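Side-chain contacts in benzyl alcohol dehydrogenase (Acinetobacter calcoaceticus, PDB 1F8F), which catalyses the NAD-dependent oxidation of aryl alcohols such as benzyl alcohol to the aldehyde, as a zinc-containing medium-chain alcohol dehydrogenase: residues A[19-24]-A[346-351]; A[330-333]-A[339-342]. All blocks are in the same frame, centred on the assembly; numbering follows the deposited sequence.

Interaction 1 (A[19-24]-A[346-351])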
# COMPACT_ATOMS: atom_id res chain seq x y z
N PHE A 19 -25.53 19.46 -33.52
CA PHE A 19 -26.26 18.17 -33.53
C PHE A 19 -27.56 18.39 -34.34
O PHE A 19 -28.25 19.43 -34.21
CB PHE A 19 -26.59 17.71 -32.11
CG PHE A 19 -25.44 17.52 -31.17
CD1 PHE A 19 -24.74 16.31 -31.12
CD2 PHE A 19 -25.00 18.55 -30.37
CE1 PHE A 19 -23.65 16.17 -30.29
CE2 PHE A 19 -23.89 18.40 -29.54
CZ PHE A 19 -23.21 17.21 -29.51
N GLU A 20 -27.96 17.42 -35.14
CA GLU A 20 -29.18 17.40 -35.94
C GLU A 20 -29.82 16.01 -35.74
O GLU A 20 -29.07 15.03 -35.76
CB GLU A 20 -28.98 17.54 -37.44
CG GLU A 20 -27.98 18.44 -38.09
CD GLU A 20 -27.46 18.01 -39.46
OE1 GLU A 20 -28.04 17.11 -40.12
OE2 GLU A 20 -26.42 18.58 -39.91
N LEU A 21 -31.12 15.91 -35.62
CA LEU A 21 -31.76 14.61 -35.41
C LEU A 21 -31.93 13.89 -36.74
O LEU A 21 -32.32 14.55 -37.71
CB LEU A 21 -33.07 14.81 -34.65
CG LEU A 21 -32.95 15.20 -33.18
CD1 LEU A 21 -34.29 15.22 -32.46
CD2 LEU A 21 -31.95 14.33 -32.43
N GLN A 22 -31.61 12.61 -36.85
CA GLN A 22 -31.69 11.88 -38.11
C GLN A 22 -32.33 10.52 -37.92
O GLN A 22 -32.39 10.07 -36.78
CB GLN A 22 -30.31 11.72 -38.76
CG GLN A 22 -29.69 12.91 -39.43
CD GLN A 22 -28.34 12.80 -40.09
OE1 GLN A 22 -27.77 11.74 -40.38
NE2 GLN A 22 -27.69 13.93 -40.41
N ALA A 23 -32.86 9.89 -38.97
CA ALA A 23 -33.43 8.56 -38.81
C ALA A 23 -32.38 7.51 -39.19
O ALA A 23 -31.79 7.62 -40.28
CB ALA A 23 -34.67 8.34 -39.66
N LEU A 24 -32.14 6.55 -38.29
CA LEU A 24 -31.14 5.51 -38.55
C LEU A 24 -31.61 4.12 -38.13
O LEU A 24 -32.73 3.88 -37.63
CB LEU A 24 -29.85 5.88 -37.87
CG LEU A 24 -29.07 7.17 -37.94
CD1 LEU A 24 -27.80 7.09 -37.08
CD2 LEU A 24 -28.58 7.63 -39.29
N TYR A 346 -32.89 18.90 -20.15
CA TYR A 346 -33.27 19.56 -21.38
C TYR A 346 -34.04 18.60 -22.28
O TYR A 346 -33.71 17.41 -22.13
CB TYR A 346 -31.97 19.95 -22.11
CG TYR A 346 -31.13 21.02 -21.45
CD1 TYR A 346 -30.32 20.75 -20.35
CD2 TYR A 346 -31.18 22.32 -21.94
CE1 TYR A 346 -29.55 21.75 -19.76
CE2 TYR A 346 -30.43 23.32 -21.34
CZ TYR A 346 -29.62 23.03 -20.25
OH TYR A 346 -28.88 24.06 -19.67
N ALA A 347 -34.89 19.02 -23.21
CA ALA A 347 -35.49 18.09 -24.17
C ALA A 347 -34.52 17.67 -25.27
O ALA A 347 -33.60 18.45 -25.63
CB ALA A 347 -36.68 18.80 -24.83
N PHE A 348 -34.71 16.52 -25.94
CA PHE A 348 -33.85 16.07 -27.02
C PHE A 348 -33.65 17.11 -28.12
O PHE A 348 -32.53 17.38 -28.54
CB PHE A 348 -34.40 14.78 -27.64
CG PHE A 348 -33.40 13.92 -28.36
CD1 PHE A 348 -32.03 14.15 -28.27
CD2 PHE A 348 -33.82 12.82 -29.09
CE1 PHE A 348 -31.11 13.34 -28.93
CE2 PHE A 348 -32.92 12.00 -29.75
CZ PHE A 348 -31.57 12.26 -29.68
N ASP A 349 -34.72 17.85 -28.47
CA ASP A 349 -34.62 18.90 -29.46
C ASP A 349 -33.97 20.14 -28.88
O ASP A 349 -33.90 21.14 -29.60
CB ASP A 349 -35.97 19.18 -30.13
CG ASP A 349 -37.03 19.73 -29.22
OD1 ASP A 349 -36.77 20.29 -28.13
OD2 ASP A 349 -38.24 19.64 -29.56
N GLU A 350 -33.47 20.17 -27.64
CA GLU A 350 -32.75 21.33 -27.12
C GLU A 350 -31.27 21.00 -26.88
O GLU A 350 -30.50 21.76 -26.28
CB GLU A 350 -33.37 21.87 -25.84
CG GLU A 350 -34.87 22.11 -25.86
CD GLU A 350 -35.50 22.32 -24.50
OE1 GLU A 350 -35.14 21.66 -23.49
OE2 GLU A 350 -36.39 23.20 -24.41
N ILE A 351 -30.78 19.91 -27.44
CA ILE A 351 -29.42 19.42 -27.25
C ILE A 351 -28.38 20.44 -27.62
O ILE A 351 -27.47 20.61 -26.79
CB ILE A 351 -29.26 18.03 -27.90
CG1 ILE A 351 -27.93 17.40 -27.43
CG2 ILE A 351 -29.29 18.17 -29.42
CD1 ILE A 351 -27.55 16.12 -28.14

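Interaction 2 (A[330-333]-A[339-342]). With SO4 (sulfate ion), chain E.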
# COMPACT_ATOMS: atom_id res chain seq x y z
N ARG A 330 -25.42 3.88 -3.93
CA ARG A 330 -25.76 3.58 -2.54
C ARG A 330 -25.42 4.77 -1.65
O ARG A 330 -26.20 5.04 -0.77
CB ARG A 330 -24.99 2.35 -2.02
CG ARG A 330 -24.98 2.01 -0.54
CD ARG A 330 -23.74 1.28 -0.05
NE ARG A 330 -23.13 0.26 -0.79
CZ ARG A 330 -22.44 -0.66 -1.37
NH1 ARG A 330 -22.97 -1.30 -2.43
NH2 ARG A 330 -21.20 -1.02 -1.04
N LEU A 331 -24.33 5.48 -1.84
CA LEU A 331 -23.96 6.65 -1.03
C LEU A 331 -24.96 7.78 -1.21
O LEU A 331 -25.40 8.46 -0.27
CB LEU A 331 -22.51 7.02 -1.40
CG LEU A 331 -21.44 6.17 -0.71
CD1 LEU A 331 -20.09 6.63 -1.22
CD2 LEU A 331 -21.48 6.32 0.83
N TYR A 332 -25.44 7.90 -2.46
CA TYR A 332 -26.47 8.86 -2.80
C TYR A 332 -27.77 8.46 -2.08
O TYR A 332 -28.37 9.39 -1.51
CB TYR A 332 -26.74 8.91 -4.32
CG TYR A 332 -28.02 9.59 -4.75
CD1 TYR A 332 -28.11 10.98 -4.71
CD2 TYR A 332 -29.13 8.91 -5.17
CE1 TYR A 332 -29.26 11.67 -5.06
CE2 TYR A 332 -30.32 9.54 -5.54
CZ TYR A 332 -30.37 10.92 -5.49
OH TYR A 332 -31.49 11.61 -5.85
N GLN A 333 -28.25 7.20 -2.15
CA GLN A 333 -29.53 6.88 -1.50
C GLN A 333 -29.56 7.12 0.01
O GLN A 333 -30.59 7.37 0.67
CB GLN A 333 -29.99 5.43 -1.65
CG GLN A 333 -30.34 4.94 -3.02
CD GLN A 333 -30.47 3.44 -3.18
OE1 GLN A 333 -31.56 2.84 -3.33
NE2 GLN A 333 -29.37 2.73 -3.19
N PHE A 339 -25.14 14.31 -5.69
CA PHE A 339 -24.71 14.73 -7.02
C PHE A 339 -25.90 15.21 -7.84
O PHE A 339 -25.64 15.93 -8.80
CB PHE A 339 -23.96 13.66 -7.85
CG PHE A 339 -24.90 12.62 -8.41
CD1 PHE A 339 -25.39 11.62 -7.58
CD2 PHE A 339 -25.35 12.68 -9.71
CE1 PHE A 339 -26.27 10.65 -8.00
CE2 PHE A 339 -26.26 11.74 -10.16
CZ PHE A 339 -26.71 10.73 -9.33
N ASP A 340 -27.14 14.86 -7.52
CA ASP A 340 -28.31 15.42 -8.18
C ASP A 340 -28.35 16.95 -8.13
O ASP A 340 -29.08 17.58 -8.89
CB ASP A 340 -29.63 14.90 -7.62
CG ASP A 340 -29.94 15.19 -6.18
OD1 ASP A 340 -29.08 15.46 -5.33
OD2 ASP A 340 -31.14 15.20 -5.86
N GLN A 341 -27.61 17.62 -7.26
CA GLN A 341 -27.58 19.08 -7.26
C GLN A 341 -26.77 19.69 -8.39
O GLN A 341 -26.89 20.91 -8.49
CB GLN A 341 -27.13 19.70 -5.93
CG GLN A 341 -27.90 19.00 -4.84
CD GLN A 341 -28.58 19.86 -3.83
OE1 GLN A 341 -29.42 20.69 -4.25
NE2 GLN A 341 -28.18 19.57 -2.57
N LEU A 342 -26.05 18.92 -9.20
CA LEU A 342 -25.33 19.53 -10.33
C LEU A 342 -26.17 19.48 -11.61
O LEU A 342 -25.74 19.90 -12.71
CB LEU A 342 -24.05 18.70 -10.52
CG LEU A 342 -23.25 18.36 -9.27
CD1 LEU A 342 -22.02 17.48 -9.55
CD2 LEU A 342 -22.75 19.61 -8.55
S SO4 E . -18.96 -3.47 -2.29
O1 SO4 E . -19.30 -3.55 -3.74
O2 SO4 E . -17.63 -4.19 -2.09
O3 SO4 E . -19.98 -4.26 -1.50
O4 SO4 E . -18.91 -2.06 -1.85

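Interaction 1 (A[19-24]-A[346-351])
F19 touches I351, the first residue of helix 351-360, and L21 touches F348 in the 3-10 turn that leads into it from strand 343-347. The contact thus joins the small antiparallel hairpin of 5-11 and 20-26, near the N terminus of this medium-chain dehydrogenase, to a strand-turn-helix unit close to its C terminus. F19 comes first, just ahead of strand 20-26. Its CB lies 3.8 Å from CG2 of I351, while I351 CD1 sits over one face of the F19 ring, 4.1 Å from the centroid and 16° off the ring normal, a CH-pi contact. I351 reaches it with an extended side chain: CG1 is anti to its own backbone N (chi1 -168°), CD1 continues the line, and CG2 is left to meet F19 CB. Both residues are buried, and M43 and F145 also pack on I351. The carbonyl O of F19 accepts a hydrogen bond from N352 ND2, a polar tie beside the apolar pair. E20 points away from the turn and bonds to Q22 along its own strand, with Q22 NE2 3.2 Å from E20 OE1. L21 then turns back toward the 3-10 segment 348-349, at a more exposed part of the contact. F348 swings its ring across to the leucine from a CB that does not point at the hairpin; A10 of strand 5-11 and I368 of strand 365-369 also touch it. Within the turn, E350 OE1 accepts a hydrogen bond from A347 N, 2.7 Å away, from the position just before the helix. Against the F348 ring, L21 CD2 stands over one face, displaced toward the rim at CZ and 3.5 Å from that atom.

Interaction 2 (A[330-333]-A[339-342])
Y332, near the end of helix 321-333, packs its ring against F339 and D340 of the 3-10 turn that follows a short loop. The aromatic part is a T-shaped (edge-to-face) pair in which F339 turns its edge to the face of Y332, the centroids 5.2 Å apart and the planes at 61°. F339 CE1 is the atom that comes over the tyrosine, 3.8 Å from Y332 CD1. With CG held between its backbone N and carbonyl carbon, F339 brings the CD1-CE1 side of its ring toward the helix although its CB does not point there.

The polar side is looser. The D340 carboxylate lies at the edge of the tyrosine ring, its plane turned 76° from that of the ring, with OD1 close to the ring plane and 3.8 Å from Y332 CE1. D340 OD2 comes no closer than 3.6 Å to Y332 OH, so the two meet by packing rather than by a hydrogen bond.

On the helix, R330 faces a different partner: its NH2 makes a short but weak hydrogen bond to O4 of a sulfate, probably from the crystallisation liquor, at 2.6 Å and 130°. The same NH2 bonds to A191 O of a second subunit, and S216 of that subunit packs on R330 and L331.

F339 also rests on L168. Behind it the 3-10 turn, closed by the backbone hydrogen bond from L342 N to F339 O, runs into strand 343-347, and L342 packs on helices 201-213 and 225-234 of the Rossmann fold.

Interactions 1 and 2 stand at the two ends of strand 343-347. The chain leaves helix 321-333, makes the 3-10 turn of interaction 2, runs through the strand, and enters the turn of interaction 1, so 339-342 and 346-351 are close in sequence although the contact centres are 27 Å apart. Their other partners differ greatly in sequence distance: 330-333 lies a few residues back, whereas 19-24 comes from the hairpin near the N terminus. Strand 343-347 pairs in parallel with 365-369, which belongs to the mixed sheet of the GroES-like part. This is consistent with the usual medium-chain dehydrogenase topology, in which the chain returns to the catalytic domain after the last Rossmann strand, 310-313.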